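Phospho-furanose lactonase (Mycoplasma synoviae, PDB 3OVG) hydrolyses 1,4-lactones, notably D-xylono-1,4-lactone 5-phosphate and L-arabino-1,4-lactone 5-phosphate, with the help of two zinc ions in each subunit. Local coordinates at residues V187-G192 with S215-N220; M194-A199 with K231-T236; V48-K53 with R282-T287; E38-F43 with A275-Y280. One frame throughout, in Å; residues are numbered along the deposited sequence.

Interaction 1 of 4, residues V187-G192 with S215-N220; sequences VHTQLG and SHLNKN. With ZN (zinc ion), chain H; PO4 (phosphate ion), chain I.
His188 and His216 reach one zinc ion from neighbouring strand ends: His188 ND1 and His216 NE2 each stand 2.4 Å from the metal. The two nitrogens are 3.3 Å apart because they share the ion, not a proton, and the ring planes are turned 76° against each other. His188 gets there with CG anti to its backbone N, whereas CG of His216 lies anti to the carbonyl carbon. Rotation of the His216 ring is limited on several sides: ND1 bonds to Asp240, CB of Ser215 covers one face, and Thr189 O meets the edge at CD2, 3.2 Å away. The backbones beneath are in parallel register, with Ser215 N giving a nearly straight bond (173°) to Val187 O. Thr189, at chi1 62°, swings OG1 to 2.9 Å from Ser215 O, adding a side-chain bond to a weak one from its own backbone N. Further along, Asn220 ND2 donates to Gly192 O at 3.1 Å, from above the carbonyl plane. Lys219 extends past Leu191 to a weak bond with the phosphate ion. Paired histidines at the C-terminal ends of adjacent parallel strands are characteristic of the binuclear zinc centre of phosphotriesterase-family TIM barrels.

Interaction 2 of 4, residues M194-A199 with K231-T236; sequences MALEVA and KETGVT
The methyl group of Ala199 sits against the branches of Thr233 and Val235. Its CB is 3.5 Å from Thr233 OG1 and 3.7 Å from Thr233 CG2, while Val235 CG1 stands 3.9 Å from Ala199 CB. One turn earlier on the helix, Leu196 CD1 meets Thr233 CG2 at 4.0 Å and also lies beside the carboxylate oxygen Glu232 OE1, so this branch touches both residues at the more exposed edge of the contact. Cross-segment contact is thus made mostly by methyl groups, with Thr233 OG1 and Glu232 OE1 the polar atoms alongside, over a modest 185 Å² of buried surface.

The next shell fixes these groups. Thr233 has chi1 72°, which places OG1 between its backbone N and carbonyl carbon and leaves CG2 pointing at Ala199 and Leu196. OG1 is hydrogen-bonded to Val229 O one turn back, and Val235 N adds a weak bond to Thr233 OG1 at 3.4 Å. Gly234, with phi 82°, ends the helix and turns the chain so that Val235 also faces Ala199. Glu232 is tied to Lys228 by a salt bridge through OE2.

Farther in, Ala199 rests on Ile214 and Val235 on Ile212, both from strand 212-215. Two successive helices packed side by side over the strand that links them are characteristic of the outer helical layer of a TIM barrel.

Interaction 3 of 4, residues V48-K53 with R282-T287; sequences VDASIK and RNYGLT
Asn283 and Lys53 both hold CG anti to the carbonyl carbon (chi1 -76° and -61°), and this brings the amide of Asn283 against the lysine's first methylene, with Asn283 CG 3.7 Å from Lys53 CB. The extended Lys53 side chain crosses that of Asn283 at about a right angle, Lys53 CD lying 3.8 Å from Asn283 OD1. Asn283 ND2 has its own acceptors in Glu54 and Glu57 of the same helix as Lys53, which anchor the amide there. At the centre, Ala50 allows the backbones to come near: Ala50 O is 3.5 Å from Asn283 CB. Ala50 CB also lies over one face of the Tyr284 ring, 4.4 Å from CD1. A water joins the two backbones, donating to Ala50 O and accepting from Tyr284 N at 2.8 Å. Ser51 OG, bonded to Asn47 O, lies 3.4 Å from Tyr284 CE2, while Tyr284 OH is bonded to Asn47 N and Phe29 O. The axes of the two short segments approach to 8.3 Å, with 144° between their N-to-C directions, a roughly antiparallel pair. Helix 48-60, which comes after strand 22-25 and the short helix 35-39, meets helix 282-287 from beyond strand 269-271, a contact joining the beginning and end of the TIM barrel.

Interaction 4 of 4, residues E38-F43 with A275-Y280; sequences EEHIDF and AGRILY. With PO4 (phosphate ion), chain I.
Arg277 and Asp42 form the salt bridge of this contact, NH2 to OD2 at 2.7 Å with a nearly straight N-H (166°). The oxygen lies in the guanidinium plane, but the donor arrives from above the carboxylate plane; with the planes 71° apart, the direct bond is between a single nitrogen and a single oxygen. A water supplies a second link, donating to Asp42 OD2 and accepting from Arg277 NE at 2.9 Å. NH1 has a weak bond to phosphate O2, giving each guanidinium nitrogen a partner. NH2 also sits over the centre of the His40 ring, 3.6 Å above its plane, while His40 ND1 takes the Asp42 N-H in the ring plane. The backbone contributes Ile278 N to Asp42 O at 2.7 Å. With CG anti to its carbonyl carbon, Arg277 packs CG 3.4 Å from Phe43 CE1; the bend at chi3 (67°) then sends the guanidinium toward Asp42. Gly276 O, which accepts from Lys31 NZ, meets the edge of that phenyl ring. Tyr280 OH bonds phosphate O4 at 2.7 Å, and Lys246 and Tyr247 also bind the ion. Arg277 through Tyr280 belong to the substrate site, and the ion, probably from the crystallisation liquor, occupies a position consistent with a pocket for the substrate's 5-phosphate.

How the interactions relate
Interactions 1 and 2 are buried and hold successive elements: strand 185-190 is followed, after a short loop, by helix 195-205, and Leu217 packs on Ala195 between them. Their chemistry separates with depth, metal ligands and strand pairing inside, methyl packing in the helical layer outside. Interactions 3 and 4 adjoin each other, Tyr284 CB lying 3.2 Å from Ile278 O, and interaction 3 lies across the chain's centre from interaction 2; interaction 3 is a mostly buried helix pair bridged by water, interaction 4 a surface contact held by a salt bridge and a backbone bond. Although the centres of interactions 1 and 4 are about 18 Å apart, both touch the same phosphate ion, through Lys219 in one and Arg277 and Tyr280 in the other.

Interaction 1 of 4, residues V187-G192 with S215-N220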
loop_
_atom_site.group_PDB
_atom_site.type_symbol
_atom_site.label_atom_id
_atom_site.label_comp_id
_atom_site.label_asym_id
_atom_site.label_seq_id
_atom_site.Cartn_x
_atom_site.Cartn_y
_atom_site.Cartn_z
ATOM N N VAL A 187 -5.606 6.429 -31.486
ATOM C CA VAL A 187 -4.587 6.489 -30.425
ATOM C C VAL A 187 -5.120 6.965 -29.060
ATOM O O VAL A 187 -5.774 8.008 -28.979
ATOM C CB VAL A 187 -3.382 7.337 -30.840
ATOM C CG1 VAL A 187 -2.234 7.199 -29.792
ATOM C CG2 VAL A 187 -2.858 6.876 -32.226
ATOM N N HIS A 188 -4.863 6.172 -28.004
ATOM C CA HIS A 188 -5.121 6.543 -26.603
ATOM C C HIS A 188 -4.032 7.506 -26.148
ATOM O O HIS A 188 -2.856 7.144 -26.168
ATOM C CB HIS A 188 -5.116 5.275 -25.697
ATOM C CG HIS A 188 -4.702 5.528 -24.267
ATOM N ND1 HIS A 188 -5.570 5.400 -23.197
ATOM C CD2 HIS A 188 -3.512 5.899 -23.727
ATOM C CE1 HIS A 188 -4.942 5.687 -22.071
ATOM N NE2 HIS A 188 -3.684 5.983 -22.364
ATOM N N THR A 189 -4.378 8.732 -25.751
ATOM C CA THR A 189 -3.392 9.573 -25.069
ATOM C C THR A 189 -3.707 9.511 -23.578
ATOM O O THR A 189 -4.845 9.206 -23.204
ATOM C CB THR A 189 -3.408 11.027 -25.559
ATOM O OG1 THR A 189 -4.683 11.613 -25.283
ATOM C CG2 THR A 189 -3.132 11.080 -27.069
ATOM N N GLN A 190 -2.713 9.751 -22.721
ATOM C CA GLN A 190 -2.926 9.620 -21.289
ATOM C C GLN A 190 -3.196 11.024 -20.727
ATOM O O GLN A 190 -2.344 11.876 -20.806
ATOM C CB GLN A 190 -1.701 8.998 -20.668
ATOM C CG GLN A 190 -1.809 8.677 -19.189
ATOM C CD GLN A 190 -2.948 7.731 -18.900
ATOM O OE1 GLN A 190 -3.279 6.853 -19.709
ATOM N NE2 GLN A 190 -3.558 7.900 -17.736
ATOM N N LEU A 191 -4.399 11.268 -20.219
ATOM C CA LEU A 191 -4.796 12.622 -19.796
ATOM C C LEU A 191 -4.710 13.652 -20.920
ATOM O O LEU A 191 -4.658 14.857 -20.663
ATOM C CB LEU A 191 -3.994 13.091 -18.573
ATOM C CG LEU A 191 -4.606 12.746 -17.205
ATOM C CD1 LEU A 191 -5.205 11.352 -17.183
ATOM C CD2 LEU A 191 -3.640 12.957 -16.030
ATOM N N GLY A 192 -4.734 13.172 -22.162
ATOM C CA GLY A 192 -4.816 14.036 -23.329
ATOM C C GLY A 192 -3.500 14.758 -23.594
ATOM O O GLY A 192 -3.489 15.821 -24.238
ATOM N N SER A 215 -7.801 9.803 -29.013
ATOM C CA SER A 215 -8.778 9.722 -27.914
ATOM C C SER A 215 -8.296 10.428 -26.642
ATOM O O SER A 215 -7.087 10.635 -26.462
ATOM C CB SER A 215 -9.092 8.244 -27.587
ATOM O OG SER A 215 -10.293 7.818 -28.213
ATOM N N HIS A 216 -9.262 10.745 -25.772
ATOM C CA HIS A 216 -9.071 11.288 -24.410
ATOM C C HIS A 216 -8.613 12.747 -24.266
ATOM O O HIS A 216 -8.190 13.155 -23.180
ATOM C CB HIS A 216 -8.184 10.400 -23.557
ATOM C CG HIS A 216 -8.487 8.953 -23.698
ATOM N ND1 HIS A 216 -9.771 8.453 -23.642
ATOM C CD2 HIS A 216 -7.676 7.890 -23.902
ATOM C CE1 HIS A 216 -9.743 7.150 -23.837
ATOM N NE2 HIS A 216 -8.483 6.781 -23.986
ATOM N N LEU A 217 -8.751 13.546 -25.311
ATOM C CA LEU A 217 -8.341 14.926 -25.174
ATOM C C LEU A 217 -9.248 15.603 -24.142
ATOM O O LEU A 217 -8.884 16.631 -23.589
ATOM C CB LEU A 217 -8.416 15.670 -26.508
ATOM C CG LEU A 217 -7.166 15.586 -27.397
ATOM C CD1 LEU A 217 -6.002 16.349 -26.732
ATOM C CD2 LEU A 217 -6.803 14.153 -27.714
ATOM N N ASN A 218 -10.427 15.031 -23.900
ATOM C CA ASN A 218 -11.331 15.562 -22.869
ATOM C C ASN A 218 -10.689 15.663 -21.473
ATOM O O ASN A 218 -11.156 16.431 -20.607
ATOM C CB ASN A 218 -12.605 14.715 -22.815
ATOM C CG ASN A 218 -12.294 13.237 -22.863
ATOM O OD1 ASN A 218 -11.963 12.699 -23.927
ATOM N ND2 ASN A 218 -12.352 12.566 -21.689
ATOM N N LYS A 219 -9.624 14.902 -21.249
ATOM C CA LYS A 219 -8.863 14.964 -19.980
ATOM C C LYS A 219 -7.764 16.056 -19.927
ATOM O O LYS A 219 -7.060 16.208 -18.925
ATOM C CB LYS A 219 -8.284 13.573 -19.672
ATOM C CG LYS A 219 -9.374 12.605 -19.212
ATOM C CD LYS A 219 -8.906 11.166 -19.125
ATOM C CE LYS A 219 -10.087 10.255 -18.726
ATOM N NZ LYS A 219 -9.654 8.835 -18.569
ATOM N N ASN A 220 -7.622 16.812 -21.004
ATOM C CA ASN A 220 -6.730 17.959 -21.060
ATOM C C ASN A 220 -7.586 19.072 -21.669
ATOM O O ASN A 220 -7.460 19.346 -22.846
ATOM C CB ASN A 220 -5.533 17.634 -21.971
ATOM C CG ASN A 220 -4.530 18.795 -22.107
ATOM O OD1 ASN A 220 -4.658 19.809 -21.443
ATOM N ND2 ASN A 220 -3.530 18.640 -23.012
HETATM ZN ZN ZN H . -7.833 4.545 -23.453
HETATM P P PO4 I . -11.160 5.650 -15.506
HETATM O O1 PO4 I . -11.387 4.430 -16.416
HETATM O O2 PO4 I . -10.799 5.222 -14.062
HETATM O O3 PO4 I . -10.018 6.482 -16.101
HETATM O O4 PO4 I . -12.424 6.507 -15.539
HETATM O O HOH W 1 -9.937 4.238 -22.174
#

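Interaction 2 of 4, residues M194-A199 with K231-T236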
loop_
_atom_site.group_PDB
_atom_site.type_symbol
_atom_site.label_atom_id
_atom_site.label_comp_id
_atom_site.label_asym_id
_atom_site.label_seq_id
_atom_site.Cartn_x
_atom_site.Cartn_y
_atom_site.Cartn_z
HETATM N N MSE A 194 0.508 14.917 -25.167
HETATM C CA MSE A 194 1.303 14.525 -26.338
HETATM C C MSE A 194 0.474 14.284 -27.591
HETATM O O MSE A 194 0.942 13.645 -28.548
HETATM C CB MSE A 194 2.103 13.253 -26.035
HETATM C CG MSE A 194 2.880 13.323 -24.734
HETATM SE SE MSE A 194 4.201 14.779 -24.778
HETATM C CE MSE A 194 5.512 14.041 -26.115
ATOM N N ALA A 195 -0.747 14.801 -27.604
ATOM C CA ALA A 195 -1.652 14.508 -28.718
ATOM C C ALA A 195 -1.107 15.087 -30.034
ATOM O O ALA A 195 -1.167 14.448 -31.085
ATOM C CB ALA A 195 -3.025 15.038 -28.428
ATOM N N LEU A 196 -0.571 16.303 -29.960
ATOM C CA LEU A 196 -0.006 16.961 -31.132
ATOM C C LEU A 196 1.103 16.066 -31.710
ATOM O O LEU A 196 1.211 15.853 -32.911
ATOM C CB LEU A 196 0.588 18.311 -30.712
ATOM C CG LEU A 196 1.257 19.133 -31.810
ATOM C CD1 LEU A 196 0.255 19.404 -32.964
ATOM C CD2 LEU A 196 1.808 20.423 -31.238
ATOM N N GLU A 197 1.926 15.541 -30.821
ATOM C CA GLU A 197 3.103 14.813 -31.218
ATOM C C GLU A 197 2.730 13.424 -31.775
ATOM O O GLU A 197 3.291 12.993 -32.760
ATOM C CB GLU A 197 4.088 14.742 -30.044
ATOM C CG GLU A 197 4.780 16.102 -29.736
ATOM C CD GLU A 197 3.837 17.085 -29.052
ATOM O OE1 GLU A 197 2.942 16.638 -28.323
ATOM O OE2 GLU A 197 3.980 18.296 -29.231
ATOM N N VAL A 198 1.769 12.748 -31.161
ATOM C CA VAL A 198 1.220 11.526 -31.735
ATOM C C VAL A 198 0.781 11.773 -33.196
ATOM O O VAL A 198 1.207 11.051 -34.120
ATOM C CB VAL A 198 0.062 11.019 -30.920
ATOM C CG1 VAL A 198 -0.779 10.046 -31.777
ATOM C CG2 VAL A 198 0.604 10.368 -29.654
ATOM N N ALA A 199 -0.006 12.825 -33.398
ATOM C CA ALA A 199 -0.446 13.257 -34.737
ATOM C C ALA A 199 0.712 13.437 -35.708
ATOM O O ALA A 199 0.739 12.821 -36.777
ATOM C CB ALA A 199 -1.323 14.568 -34.676
ATOM N N LYS A 231 -5.963 21.930 -36.434
ATOM C CA LYS A 231 -5.530 22.829 -37.487
ATOM C C LYS A 231 -4.123 22.533 -38.016
ATOM O O LYS A 231 -3.890 22.683 -39.202
ATOM C CB LYS A 231 -5.610 24.281 -37.029
ATOM C CG LYS A 231 -6.989 24.874 -37.197
ATOM C CD LYS A 231 -7.116 26.184 -36.468
ATOM C CE LYS A 231 -8.411 26.891 -36.897
ATOM N NZ LYS A 231 -8.514 28.274 -36.302
ATOM N N GLU A 232 -3.203 22.081 -37.163
ATOM C CA GLU A 232 -1.848 21.786 -37.634
ATOM C C GLU A 232 -1.721 20.410 -38.283
ATOM O O GLU A 232 -0.809 20.178 -39.084
ATOM C CB GLU A 232 -0.810 21.949 -36.501
ATOM C CG GLU A 232 -0.739 23.415 -35.978
ATOM C CD GLU A 232 0.465 23.681 -35.045
ATOM O OE1 GLU A 232 1.268 22.745 -34.819
ATOM O OE2 GLU A 232 0.585 24.833 -34.540
ATOM N N THR A 233 -2.623 19.494 -37.965
ATOM C CA THR A 233 -2.449 18.108 -38.431
ATOM C C THR A 233 -3.622 17.510 -39.206
ATOM O O THR A 233 -3.434 16.621 -40.050
ATOM C CB THR A 233 -2.088 17.169 -37.274
ATOM O OG1 THR A 233 -3.243 16.962 -36.425
ATOM C CG2 THR A 233 -0.921 17.769 -36.462
ATOM N N GLY A 234 -4.823 17.999 -38.931
ATOM C CA GLY A 234 -5.999 17.563 -39.657
ATOM C C GLY A 234 -6.570 16.257 -39.121
ATOM O O GLY A 234 -7.426 15.632 -39.764
ATOM N N VAL A 235 -6.087 15.815 -37.963
ATOM C CA VAL A 235 -6.582 14.571 -37.374
ATOM C C VAL A 235 -7.943 14.840 -36.747
ATOM O O VAL A 235 -8.442 15.963 -36.790
ATOM C CB VAL A 235 -5.605 13.954 -36.340
ATOM C CG1 VAL A 235 -4.269 13.579 -37.009
ATOM C CG2 VAL A 235 -5.398 14.889 -35.148
ATOM N N THR A 236 -8.560 13.797 -36.205
ATOM C CA THR A 236 -9.884 13.906 -35.568
ATOM C C THR A 236 -9.715 13.569 -34.075
ATOM O O THR A 236 -8.990 12.615 -33.698
ATOM C CB THR A 236 -10.898 12.958 -36.270
ATOM O OG1 THR A 236 -11.058 13.366 -37.629
ATOM C CG2 THR A 236 -12.272 12.899 -35.563
#

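Interaction 3 of 4, residues V48-K53 with R282-T287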
loop_
_atom_site.group_PDB
_atom_site.type_symbol
_atom_site.label_atom_id
_atom_site.label_comp_id
_atom_site.label_asym_id
_atom_site.label_seq_id
_atom_site.Cartn_x
_atom_site.Cartn_y
_atom_site.Cartn_z
ATOM N N VAL A 48 -21.680 -11.225 -21.291
ATOM C CA VAL A 48 -22.261 -11.119 -22.606
ATOM C C VAL A 48 -23.723 -10.639 -22.554
ATOM O O VAL A 48 -24.125 -9.747 -23.311
ATOM C CB VAL A 48 -22.190 -12.474 -23.347
ATOM C CG1 VAL A 48 -23.156 -12.494 -24.515
ATOM C CG2 VAL A 48 -20.771 -12.751 -23.804
ATOM N N ASP A 49 -24.526 -11.241 -21.691
ATOM C CA ASP A 49 -25.939 -10.859 -21.613
ATOM C C ASP A 49 -26.073 -9.391 -21.272
ATOM O O ASP A 49 -26.847 -8.701 -21.868
ATOM C CB ASP A 49 -26.712 -11.732 -20.608
ATOM C CG ASP A 49 -26.820 -13.177 -21.070
ATOM O OD1 ASP A 49 -26.650 -13.410 -22.295
ATOM O OD2 ASP A 49 -27.074 -14.084 -20.231
ATOM N N ALA A 50 -25.314 -8.915 -20.306
ATOM C CA ALA A 50 -25.386 -7.499 -19.942
ATOM C C ALA A 50 -24.937 -6.577 -21.058
ATOM O O ALA A 50 -25.465 -5.472 -21.191
ATOM C CB ALA A 50 -24.583 -7.222 -18.684
ATOM N N SER A 51 -23.936 -7.002 -21.828
ATOM C CA SER A 51 -23.382 -6.152 -22.888
ATOM C C SER A 51 -24.403 -5.979 -24.003
ATOM O O SER A 51 -24.596 -4.863 -24.571
ATOM C CB SER A 51 -22.090 -6.750 -23.453
ATOM O OG SER A 51 -21.083 -6.806 -22.458
ATOM N N ILE A 52 -25.049 -7.099 -24.330
ATOM C CA ILE A 52 -26.087 -7.117 -25.356
ATOM C C ILE A 52 -27.269 -6.227 -24.967
ATOM O O ILE A 52 -27.773 -5.468 -25.787
ATOM C CB ILE A 52 -26.549 -8.548 -25.597
ATOM C CG1 ILE A 52 -25.404 -9.377 -26.213
ATOM C CG2 ILE A 52 -27.795 -8.572 -26.437
ATOM C CD1 ILE A 52 -25.714 -10.859 -26.387
ATOM N N LYS A 53 -27.721 -6.313 -23.719
ATOM C CA LYS A 53 -28.803 -5.417 -23.283
ATOM C C LYS A 53 -28.351 -3.965 -23.366
ATOM O O LYS A 53 -29.120 -3.100 -23.729
ATOM C CB LYS A 53 -29.245 -5.727 -21.846
ATOM C CG LYS A 53 -29.800 -7.146 -21.630
ATOM C CD LYS A 53 -29.913 -7.444 -20.120
ATOM C CE LYS A 53 -30.559 -8.819 -19.893
ATOM N NZ LYS A 53 -30.511 -9.276 -18.465
ATOM N N ARG A 282 -25.060 0.779 -17.680
ATOM C CA ARG A 282 -26.263 0.618 -16.876
ATOM C C ARG A 282 -26.497 -0.852 -16.517
ATOM O O ARG A 282 -26.659 -1.195 -15.356
ATOM C CB ARG A 282 -27.481 1.141 -17.622
ATOM C CG ARG A 282 -28.699 1.316 -16.715
ATOM C CD ARG A 282 -29.912 1.878 -17.478
ATOM N NE ARG A 282 -30.671 0.814 -18.160
ATOM C CZ ARG A 282 -31.544 0.021 -17.552
ATOM N NH1 ARG A 282 -32.192 -0.920 -18.228
ATOM N NH2 ARG A 282 -31.773 0.176 -16.258
ATOM N N ASN A 283 -26.499 -1.710 -17.530
ATOM C CA ASN A 283 -26.808 -3.121 -17.310
ATOM C C ASN A 283 -25.727 -3.850 -16.520
ATOM O O ASN A 283 -26.016 -4.578 -15.602
ATOM C CB ASN A 283 -27.195 -3.802 -18.635
ATOM C CG ASN A 283 -28.604 -3.436 -19.069
ATOM O OD1 ASN A 283 -29.589 -3.968 -18.525
ATOM N ND2 ASN A 283 -28.718 -2.513 -20.027
ATOM N N TYR A 284 -24.468 -3.605 -16.843
ATOM C CA TYR A 284 -23.378 -4.019 -15.946
ATOM C C TYR A 284 -23.551 -3.504 -14.503
ATOM O O TYR A 284 -23.327 -4.250 -13.520
ATOM C CB TYR A 284 -22.030 -3.572 -16.521
ATOM C CG TYR A 284 -21.298 -4.594 -17.383
ATOM C CD1 TYR A 284 -20.881 -5.810 -16.846
ATOM C CD2 TYR A 284 -20.988 -4.320 -18.714
ATOM C CE1 TYR A 284 -20.176 -6.743 -17.607
ATOM C CE2 TYR A 284 -20.297 -5.243 -19.503
ATOM C CZ TYR A 284 -19.878 -6.455 -18.932
ATOM O OH TYR A 284 -19.170 -7.369 -19.679
ATOM N N GLY A 285 -23.914 -2.231 -14.344
ATOM C CA GLY A 285 -24.206 -1.716 -13.003
ATOM C C GLY A 285 -25.226 -2.594 -12.253
ATOM O O GLY A 285 -25.052 -2.949 -11.082
ATOM N N LEU A 286 -26.291 -2.975 -12.935
ATOM C CA LEU A 286 -27.327 -3.758 -12.296
ATOM C C LEU A 286 -26.790 -5.095 -11.776
ATOM O O LEU A 286 -27.187 -5.558 -10.703
ATOM C CB LEU A 286 -28.475 -3.980 -13.275
ATOM C CG LEU A 286 -29.779 -3.164 -13.208
ATOM C CD1 LEU A 286 -29.724 -1.879 -12.413
ATOM C CD2 LEU A 286 -30.382 -2.979 -14.608
ATOM N N THR A 287 -25.891 -5.724 -12.531
ATOM C CA THR A 287 -25.268 -6.979 -12.065
ATOM C C THR A 287 -24.501 -6.756 -10.773
ATOM O O THR A 287 -24.261 -7.698 -9.996
ATOM C CB THR A 287 -24.322 -7.624 -13.122
ATOM O OG1 THR A 287 -23.113 -6.860 -13.263
ATOM C CG2 THR A 287 -25.024 -7.741 -14.481
HETATM O O HOH W 2 -23.951 -3.230 -19.596
#

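Interaction 4 of 4, residues E38-F43 with A275-Y280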
loop_
_atom_site.group_PDB
_atom_site.type_symbol
_atom_site.label_atom_id
_atom_site.label_comp_id
_atom_site.label_asym_id
_atom_site.label_seq_id
_atom_site.Cartn_x
_atom_site.Cartn_y
_atom_site.Cartn_z
ATOM N N GLU A 38 -5.455 -6.063 -13.750
ATOM C CA GLU A 38 -4.431 -5.988 -12.705
ATOM C C GLU A 38 -4.496 -4.718 -11.830
ATOM O O GLU A 38 -4.356 -4.797 -10.609
ATOM C CB GLU A 38 -3.040 -6.146 -13.332
ATOM C CG GLU A 38 -2.763 -7.579 -13.765
ATOM C CD GLU A 38 -2.993 -8.547 -12.615
ATOM O OE1 GLU A 38 -2.358 -8.359 -11.541
ATOM O OE2 GLU A 38 -3.822 -9.483 -12.781
ATOM N N GLU A 39 -4.721 -3.556 -12.447
ATOM C CA GLU A 39 -4.816 -2.300 -11.693
ATOM C C GLU A 39 -6.078 -2.178 -10.840
ATOM O O GLU A 39 -6.062 -1.532 -9.777
ATOM C CB GLU A 39 -4.692 -1.101 -12.635
ATOM C CG GLU A 39 -3.427 -1.188 -13.497
ATOM C CD GLU A 39 -3.138 0.085 -14.309
ATOM O OE1 GLU A 39 -4.104 0.784 -14.701
ATOM O OE2 GLU A 39 -1.932 0.367 -14.566
ATOM N N HIS A 40 -7.175 -2.781 -11.304
ATOM C CA HIS A 40 -8.441 -2.707 -10.574
ATOM C C HIS A 40 -9.480 -3.728 -11.051
ATOM O O HIS A 40 -9.701 -3.913 -12.262
ATOM C CB HIS A 40 -9.008 -1.286 -10.639
ATOM C CG HIS A 40 -9.923 -0.958 -9.498
ATOM N ND1 HIS A 40 -11.174 -1.521 -9.360
ATOM C CD2 HIS A 40 -9.757 -0.141 -8.428
ATOM C CE1 HIS A 40 -11.738 -1.068 -8.250
ATOM N NE2 HIS A 40 -10.899 -0.233 -7.665
ATOM N N ILE A 41 -10.121 -4.390 -10.099
ATOM C CA ILE A 41 -11.116 -5.421 -10.420
ATOM C C ILE A 41 -12.259 -4.890 -11.320
ATOM O O ILE A 41 -12.796 -5.655 -12.144
ATOM C CB ILE A 41 -11.693 -6.057 -9.144
ATOM C CG1 ILE A 41 -12.567 -7.280 -9.476
ATOM C CG2 ILE A 41 -12.481 -5.013 -8.347
ATOM C CD1 ILE A 41 -11.853 -8.343 -10.348
ATOM N N ASP A 42 -12.594 -3.593 -11.199
ATOM C CA ASP A 42 -13.660 -2.965 -12.022
ATOM C C ASP A 42 -13.404 -3.003 -13.556
ATOM O O ASP A 42 -14.319 -2.809 -14.366
ATOM C CB ASP A 42 -13.878 -1.499 -11.604
ATOM C CG ASP A 42 -14.633 -1.364 -10.274
ATOM O OD1 ASP A 42 -14.931 -2.394 -9.592
ATOM O OD2 ASP A 42 -14.930 -0.204 -9.929
ATOM N N PHE A 43 -12.151 -3.210 -13.939
ATOM C CA PHE A 43 -11.807 -3.358 -15.350
ATOM C C PHE A 43 -12.172 -4.737 -15.910
ATOM O O PHE A 43 -12.168 -4.939 -17.121
ATOM C CB PHE A 43 -10.339 -3.039 -15.593
ATOM C CG PHE A 43 -10.028 -1.581 -15.480
ATOM C CD1 PHE A 43 -10.519 -0.679 -16.424
ATOM C CD2 PHE A 43 -9.277 -1.104 -14.425
ATOM C CE1 PHE A 43 -10.250 0.699 -16.316
ATOM C CE2 PHE A 43 -8.995 0.264 -14.304
ATOM C CZ PHE A 43 -9.478 1.162 -15.251
ATOM N N ALA A 275 -16.726 3.311 -22.027
ATOM C CA ALA A 275 -17.273 2.705 -20.814
ATOM C C ALA A 275 -16.464 1.448 -20.471
ATOM O O ALA A 275 -16.928 0.309 -20.643
ATOM C CB ALA A 275 -18.763 2.381 -21.017
ATOM N N GLY A 276 -15.244 1.664 -19.987
ATOM C CA GLY A 276 -14.290 0.576 -19.829
ATOM C C GLY A 276 -14.074 0.116 -18.400
ATOM O O GLY A 276 -13.084 -0.560 -18.114
ATOM N N ARG A 277 -15.004 0.483 -17.516
ATOM C CA ARG A 277 -15.072 -0.063 -16.172
ATOM C C ARG A 277 -16.492 -0.579 -15.979
ATOM O O ARG A 277 -17.437 -0.074 -16.591
ATOM C CB ARG A 277 -14.778 1.014 -15.119
ATOM C CG ARG A 277 -13.312 1.406 -15.010
ATOM C CD ARG A 277 -13.095 2.467 -13.941
ATOM N NE ARG A 277 -13.374 1.924 -12.610
ATOM C CZ ARG A 277 -12.628 2.167 -11.526
ATOM N NH1 ARG A 277 -11.535 2.933 -11.616
ATOM N NH2 ARG A 277 -12.969 1.627 -10.349
ATOM N N ILE A 278 -16.653 -1.555 -15.096
ATOM C CA ILE A 278 -17.939 -2.214 -14.927
ATOM C C ILE A 278 -19.099 -1.279 -14.512
ATOM O O ILE A 278 -20.256 -1.534 -14.878
ATOM C CB ILE A 278 -17.789 -3.386 -13.955
ATOM C CG1 ILE A 278 -18.855 -4.481 -14.188
ATOM C CG2 ILE A 278 -17.693 -2.895 -12.531
ATOM C CD1 ILE A 278 -18.398 -5.876 -13.617
ATOM N N LEU A 279 -18.806 -0.204 -13.780
ATOM C CA LEU A 279 -19.868 0.755 -13.360
ATOM C C LEU A 279 -20.165 1.874 -14.372
ATOM O O LEU A 279 -20.894 2.823 -14.076
ATOM C CB LEU A 279 -19.570 1.373 -11.989
ATOM C CG LEU A 279 -19.472 0.355 -10.840
ATOM C CD1 LEU A 279 -19.251 1.054 -9.499
ATOM C CD2 LEU A 279 -20.740 -0.502 -10.776
ATOM N N TYR A 280 -19.593 1.770 -15.560
ATOM C CA TYR A 280 -19.808 2.764 -16.598
ATOM C C TYR A 280 -20.865 2.314 -17.604
ATOM O O TYR A 280 -21.082 2.975 -18.613
ATOM C CB TYR A 280 -18.478 3.096 -17.319
ATOM C CG TYR A 280 -17.445 3.817 -16.455
ATOM C CD1 TYR A 280 -17.760 4.253 -15.161
ATOM C CD2 TYR A 280 -16.176 4.124 -16.963
ATOM C CE1 TYR A 280 -16.814 4.940 -14.380
ATOM C CE2 TYR A 280 -15.255 4.805 -16.212
ATOM C CZ TYR A 280 -15.569 5.210 -14.923
ATOM O OH TYR A 280 -14.626 5.880 -14.185
HETATM P P PO4 I . -11.160 5.650 -15.506
HETATM O O1 PO4 I . -11.387 4.430 -16.416
HETATM O O2 PO4 I . -10.799 5.222 -14.062
HETATM O O3 PO4 I . -10.018 6.482 -16.101
HETATM O O4 PO4 I . -12.424 6.507 -15.539
HETATM O O HOH W 3 -16.061 1.127 -12.009
#